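Sucrose 6(F)-phosphate phosphorylase (Thermoanaerobacterium thermosaccharolyticum DSM 571, PDB 6S9V) is a phosphorylase built on the TIM-barrel catalytic domain of the alpha-amylase family. Local coordinates at residues Ser186-Val189 against Arg190-Leu193; Leu210-Val213 against Gly214-Ile217. All coordinates share one frame; numbering follows the deposited sequence.

Contact 1: residues Ser186-Val189 against Arg190-Leu193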
ATOM      1  N   SER A 186     -10.577  17.572  15.652  1.00 28.79           N
ATOM      2  CA  SER A 186     -11.738  17.422  16.515  1.00 30.53           C
ATOM      3  C   SER A 186     -11.482  16.349  17.564  1.00 28.51           C
ATOM      4  O   SER A 186     -11.059  15.235  17.237  1.00 28.59           O
ATOM      5  CB  SER A 186     -12.970  17.052  15.689  1.00 34.56           C
ATOM      6  OG  SER A 186     -14.021  16.598  16.525  1.00 36.42           O
ATOM      7  N   HIS A 187     -11.758  16.685  18.825  1.00 28.00           N
ATOM      8  CA  HIS A 187     -11.683  15.702  19.897  1.00 29.43           C
ATOM      9  C   HIS A 187     -12.536  14.482  19.584  1.00 29.49           C
ATOM     10  O   HIS A 187     -12.165  13.348  19.914  1.00 30.23           O
ATOM     11  CB  HIS A 187     -12.133  16.349  21.209  1.00 39.79           C
ATOM     12  CG  HIS A 187     -12.234  15.395  22.354  1.00 56.32           C
ATOM     13  ND1 HIS A 187     -11.136  14.756  22.892  1.00 61.19           N
ATOM     14  CD2 HIS A 187     -13.301  14.986  23.080  1.00 61.76           C
ATOM     15  CE1 HIS A 187     -11.525  13.988  23.894  1.00 63.06           C
ATOM     16  NE2 HIS A 187     -12.834  14.109  24.029  1.00 62.31           N
ATOM     17  N   LEU A 188     -13.678  14.689  18.929  1.00 31.05           N
ATOM     18  CA  LEU A 188     -14.558  13.571  18.611  1.00 28.52           C
ATOM     19  C   LEU A 188     -13.905  12.605  17.628  1.00 25.91           C
ATOM     20  O   LEU A 188     -14.089  11.386  17.733  1.00 25.36           O
ATOM     21  CB  LEU A 188     -15.869  14.095  18.037  1.00 30.72           C
ATOM     22  CG  LEU A 188     -16.734  14.934  18.976  1.00 34.81           C
ATOM     23  CD1 LEU A 188     -17.950  15.447  18.213  1.00 34.76           C
ATOM     24  CD2 LEU A 188     -17.157  14.142  20.209  1.00 36.93           C
ATOM     25  N   VAL A 189     -13.159  13.132  16.656  1.00 26.20           N
ATOM     26  CA  VAL A 189     -12.477  12.278  15.694  1.00 25.66           C
ATOM     27  C   VAL A 189     -11.348  11.507  16.365  1.00 26.51           C
ATOM     28  O   VAL A 189     -11.126  10.328  16.076  1.00 24.64           O
ATOM     29  CB  VAL A 189     -11.957  13.113  14.511  1.00 25.90           C
ATOM     30  CG1 VAL A 189     -10.998  12.279  13.662  1.00 23.11           C
ATOM     31  CG2 VAL A 189     -13.116  13.633  13.681  1.00 27.99           C
ATOM     32  N   ARG A 190     -10.610  12.152  17.265  1.00 29.31           N
ATOM     33  CA  ARG A 190      -9.526  11.438  17.928  1.00 30.48           C
ATOM     34  C   ARG A 190     -10.077  10.318  18.797  1.00 29.75           C
ATOM     35  O   ARG A 190      -9.498   9.226  18.842  1.00 28.08           O
ATOM     36  CB  ARG A 190      -8.669  12.412  18.731  1.00 32.45           C
ATOM     37  CG  ARG A 190      -7.992  13.406  17.802  1.00 35.28           C
ATOM     38  CD  ARG A 190      -6.831  14.140  18.406  1.00 40.85           C
ATOM     39  NE  ARG A 190      -6.118  14.850  17.342  1.00 44.59           N
ATOM     40  CZ  ARG A 190      -4.863  15.280  17.417  1.00 44.80           C
ATOM     41  NH1 ARG A 190      -4.143  15.079  18.514  1.00 42.51           N
ATOM     42  NH2 ARG A 190      -4.325  15.912  16.380  1.00 45.86           N
ATOM     43  N   GLU A 191     -11.216  10.555  19.459  1.00 29.84           N
ATOM     44  CA  GLU A 191     -11.879   9.495  20.211  1.00 30.05           C
ATOM     45  C   GLU A 191     -12.312   8.365  19.287  1.00 25.85           C
ATOM     46  O   GLU A 191     -12.178   7.182  19.626  1.00 23.78           O
ATOM     47  CB  GLU A 191     -13.102  10.058  20.943  1.00 36.90           C
ATOM     48  CG  GLU A 191     -12.791  10.988  22.103  1.00 49.84           C
ATOM     49  CD  GLU A 191     -14.043  11.625  22.690  1.00 61.39           C
ATOM     50  OE1 GLU A 191     -15.098  11.611  22.022  1.00 64.37           O
ATOM     51  OE2 GLU A 191     -13.976  12.140  23.825  1.00 66.84           O
ATOM     52  N   PHE A 192     -12.861   8.720  18.123  1.00 26.02           N
ATOM     53  CA  PHE A 192     -13.275   7.734  17.129  1.00 28.13           C
ATOM     54  C   PHE A 192     -12.103   6.873  16.677  1.00 28.59           C
ATOM     55  O   PHE A 192     -12.197   5.641  16.654  1.00 26.76           O
ATOM     56  CB  PHE A 192     -13.909   8.468  15.946  1.00 26.57           C
ATOM     57  CG  PHE A 192     -14.228   7.593  14.768  1.00 25.48           C
ATOM     58  CD1 PHE A 192     -15.314   6.731  14.800  1.00 26.64           C
ATOM     59  CD2 PHE A 192     -13.461   7.656  13.621  1.00 25.99           C
ATOM     60  CE1 PHE A 192     -15.614   5.934  13.709  1.00 27.54           C
ATOM     61  CE2 PHE A 192     -13.763   6.862  12.524  1.00 26.96           C
ATOM     62  CZ  PHE A 192     -14.841   6.005  12.573  1.00 27.15           C
ATOM     63  N   LEU A 193     -10.979   7.505  16.334  1.00 27.36           N
ATOM     64  CA  LEU A 193      -9.817   6.750  15.886  1.00 26.29           C
ATOM     65  C   LEU A 193      -9.274   5.869  17.005  1.00 25.34           C
ATOM     66  O   LEU A 193      -8.869   4.728  16.761  1.00 25.01           O
ATOM     67  CB  LEU A 193      -8.735   7.698  15.369  1.00 27.52           C
ATOM     68  CG  LEU A 193      -9.111   8.577  14.172  1.00 25.77           C
ATOM     69  CD1 LEU A 193      -7.961   9.499  13.808  1.00 24.29           C
ATOM     70  CD2 LEU A 193      -9.519   7.737  12.969  1.00 26.27           C
TER

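Contact 2: residues Leu210-Val213 against Gly214-Ile217. With SO4 (sulfate ion), chain D.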
ATOM      1  N   LEU A 210      -2.026   3.614   7.673  1.00 19.38           N
ATOM      2  CA  LEU A 210      -2.729   4.895   7.684  1.00 20.44           C
ATOM      3  C   LEU A 210      -2.978   5.320   6.243  1.00 21.65           C
ATOM      4  O   LEU A 210      -2.109   5.903   5.588  1.00 21.15           O
ATOM      5  CB  LEU A 210      -1.923   5.942   8.440  1.00 20.71           C
ATOM      6  CG  LEU A 210      -1.660   5.658   9.922  1.00 21.70           C
ATOM      7  CD1 LEU A 210      -1.129   6.898  10.595  1.00 23.11           C
ATOM      8  CD2 LEU A 210      -2.907   5.169  10.646  1.00 19.95           C
ATOM      9  N   ASP A 211      -4.189   5.061   5.763  1.00 21.06           N
ATOM     10  CA  ASP A 211      -4.547   5.375   4.389  1.00 19.42           C
ATOM     11  C   ASP A 211      -4.625   6.885   4.182  1.00 19.21           C
ATOM     12  O   ASP A 211      -5.223   7.602   4.987  1.00 20.91           O
ATOM     13  CB  ASP A 211      -5.893   4.732   4.055  1.00 19.31           C
ATOM     14  CG  ASP A 211      -6.400   5.127   2.685  1.00 20.09           C
ATOM     15  OD1 ASP A 211      -5.767   4.738   1.685  1.00 21.20           O
ATOM     16  OD2 ASP A 211      -7.439   5.816   2.605  1.00 20.83           O
ATOM     17  N   ALA A 212      -4.015   7.363   3.096  1.00 19.23           N
ATOM     18  CA  ALA A 212      -4.150   8.752   2.669  1.00 20.55           C
ATOM     19  C   ALA A 212      -3.782   9.719   3.792  1.00 20.84           C
ATOM     20  O   ALA A 212      -4.324  10.818   3.885  1.00 20.74           O
ATOM     21  CB  ALA A 212      -5.570   9.033   2.161  1.00 21.42           C
ATOM     22  N   VAL A 213      -2.829   9.327   4.641  1.00 20.98           N
ATOM     23  CA  VAL A 213      -2.511  10.153   5.803  1.00 21.94           C
ATOM     24  C   VAL A 213      -1.998  11.523   5.374  1.00 22.69           C
ATOM     25  O   VAL A 213      -2.199  12.520   6.081  1.00 23.53           O
ATOM     26  CB  VAL A 213      -1.501   9.422   6.713  1.00 24.65           C
ATOM     27  CG1 VAL A 213      -0.147   9.283   6.034  1.00 23.67           C
ATOM     28  CG2 VAL A 213      -1.375  10.151   8.057  1.00 28.96           C
ATOM     29  N   GLY A 214      -1.387  11.617   4.194  1.00 23.13           N
ATOM     30  CA  GLY A 214      -0.866  12.898   3.753  1.00 22.92           C
ATOM     31  C   GLY A 214      -1.917  13.975   3.586  1.00 22.18           C
ATOM     32  O   GLY A 214      -1.573  15.161   3.522  1.00 23.09           O
ATOM     33  N   TYR A 215      -3.196  13.598   3.532  1.00 21.35           N
ATOM     34  CA  TYR A 215      -4.268  14.544   3.253  1.00 22.56           C
ATOM     35  C   TYR A 215      -4.961  15.089   4.495  1.00 22.60           C
ATOM     36  O   TYR A 215      -5.847  15.938   4.361  1.00 23.34           O
ATOM     37  CB  TYR A 215      -5.311  13.885   2.348  1.00 22.78           C
ATOM     38  CG  TYR A 215      -4.767  13.566   0.987  1.00 22.67           C
ATOM     39  CD1 TYR A 215      -4.784  14.514  -0.020  1.00 23.27           C
ATOM     40  CD2 TYR A 215      -4.197  12.328   0.719  1.00 21.53           C
ATOM     41  CE1 TYR A 215      -4.281  14.239  -1.265  1.00 23.80           C
ATOM     42  CE2 TYR A 215      -3.678  12.042  -0.532  1.00 22.70           C
ATOM     43  CZ  TYR A 215      -3.731  13.005  -1.520  1.00 24.20           C
ATOM     44  OH  TYR A 215      -3.219  12.749  -2.772  1.00 26.80           O
ATOM     45  N   VAL A 216      -4.576  14.652   5.699  1.00 22.40           N
ATOM     46  CA  VAL A 216      -5.415  14.945   6.855  1.00 22.79           C
ATOM     47  C   VAL A 216      -5.370  16.413   7.278  1.00 25.74           C
ATOM     48  O   VAL A 216      -6.327  16.890   7.900  1.00 26.30           O
ATOM     49  CB  VAL A 216      -5.062  14.061   8.074  1.00 21.43           C
ATOM     50  CG1 VAL A 216      -5.322  12.593   7.749  1.00 21.43           C
ATOM     51  CG2 VAL A 216      -3.622  14.293   8.563  1.00 20.93           C
ATOM     52  N   ILE A 217      -4.315  17.158   6.951  1.00 26.31           N
ATOM     53  CA  ILE A 217      -4.224  18.564   7.336  1.00 27.14           C
ATOM     54  C   ILE A 217      -4.647  19.435   6.158  1.00 28.14           C
ATOM     55  O   ILE A 217      -4.018  19.413   5.090  1.00 28.57           O
ATOM     56  CB  ILE A 217      -2.809  18.946   7.805  1.00 28.32           C
ATOM     57  CG1 ILE A 217      -2.371  18.084   8.994  1.00 29.95           C
ATOM     58  CG2 ILE A 217      -2.750  20.438   8.168  1.00 28.64           C
ATOM     59  CD1 ILE A 217      -3.304  18.140  10.203  1.00 29.02           C
TER
HETATM   60  S   SO4 D 602      -3.101   9.201  -3.880  1.00 37.86           S
HETATM   61  O1  SO4 D 602      -2.237  10.164  -3.185  1.00 36.30           O
HETATM   62  O2  SO4 D 602      -4.011   9.886  -4.793  1.00 39.93           O
HETATM   63  O3  SO4 D 602      -2.254   8.280  -4.626  1.00 32.39           O
HETATM   64  O4  SO4 D 602      -3.907   8.466  -2.913  1.00 42.58           O

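Contact 1: residues Ser186-Val189 against Arg190-Leu193
Four backbone bonds tie Ser186-Val189 to Arg190-Leu193 and make this the N-cap and first two turns of helix 187-202. Arg190 N donates to Ser186 O at 3.1 Å, Glu191 N to His187 O at 3.0 Å, Phe192 N to Leu188 O and Leu193 N to Val189 O, each four residues back, the hydrogen-bond pattern of an alpha-helix. The side chains follow the same spacing. Val189 and Leu193 lie alongside each other and point the same way, with Val189 CG1 4.1 Å from Leu193 CD1. On another side of the helix, His187 and Glu191, one turn apart, meet at the exposed surface. The imidazole has CG anti to the backbone N (chi1 174°), beside the carbonyl carbon, while the glutamate chain runs extended beyond CG. Glu191 CG therefore passes over one face of the ring, displaced toward its rim, in a CH-pi contact 3.9 Å from the centroid. Beyond it the carboxylate is modelled implausibly close to His187 NE2, and their pairing is best treated as doubtful. Leu188 CD2 approaches Glu191 OE1 at 3.7 Å. Ser186 is the N-cap: its OG accepts a weak, bent bond from Leu188 N at 3.1 Å and is also hydrogen-bonded to Asp123. Arg190 stretches from CG to NE toward the loop before the helix, where NE bonds Val184 O, and makes a cation-pi contact with Trp237. Phe234 of helix 230-244 touches both Arg190 and Leu193, while Met124 and Leu182 meet Val189. This helix start is thus amphipathic, with Val189 and Leu193 buried and His187 and Glu191 at the surface. Ser186 OG weakly accepts an amide N-H of the first turn, and the nearby carboxylate of Asp123 would probably suit the positive end of the helix dipole.

Contact 2: residues Leu210-Val213 against Gly214-Ile217
With CG beside the backbone N and anti to the carbonyl carbon (chi1 -66°), Tyr215 directs its ring back along Ala212 and outward to the sulfate. The backbone of Ala212 has positive phi and psi (54° and 33°) as the third residue of a type II turn from Leu210 to Val213, and its methyl CB comes to 3.8 Å from Tyr215 CD2. Ala212 O lies at the edge of the same ring, in its plane, 3.5 Å from CD2, and also accepts Tyr215 N at 3.0 Å. That bond is nearly straight at the hydrogen, yet the donor stands well above the carbonyl plane. One residue on, Val216 N donates to Val213 O at 3.2 Å, again from above the plane. Both are three-residue steps, the spacing of a 3-10 turn, and Gly214 sits between them. Val216 turns both methyls back over Val213 O, CG2 at 3.4 Å and CG1 at 3.5 Å. At the far end of the tyrosine, OH donates to sulfate O1 at 2.8 Å, with O1 in the plane of the ring; His358 and Arg148 also bond the ion. Phe225 and Phe171 pack edge-to-face with the ring, while Leu235 of helix 230-244 touches Val213, and its Ile231 and Phe234 touch Val216. Just past the C-terminal end of strand 207-210, Asp211 forms a salt bridge with Arg209 and Ala212 N is held by Glu252. The buried phenol is thus fixed at its backbone N-H, its ring and its hydroxyl. The sulfate probably comes from the crystallisation liquor, but with a histidine and an arginine at the same ion the hydroxyl completes a site that can hold an anion in this crystal, consistent with a pocket suited to an anion.

How the contacts relate
Both contacts belong to the alpha-amylase-type barrel domain and follow one another along the chain. Contact 1 begins helix 187-202, which leads into strand 207-210, the fourth of eight parallel barrel strands; contact 2 begins at the end of that strand and continues into the loop before helix 230-244. Their centres lie about 15 Å apart and their nearest atoms about 7 Å, so they do not touch. Helix 230-244 links them, since its Phe234 reaches side chains of each. The centre of contact 1 is about 24 Å from the chain centre. That of contact 2 is about 13 Å from it, so the path runs from a partly exposed helix start to a buried loop whose Tyr215 binds a sulfate ion in the crystal.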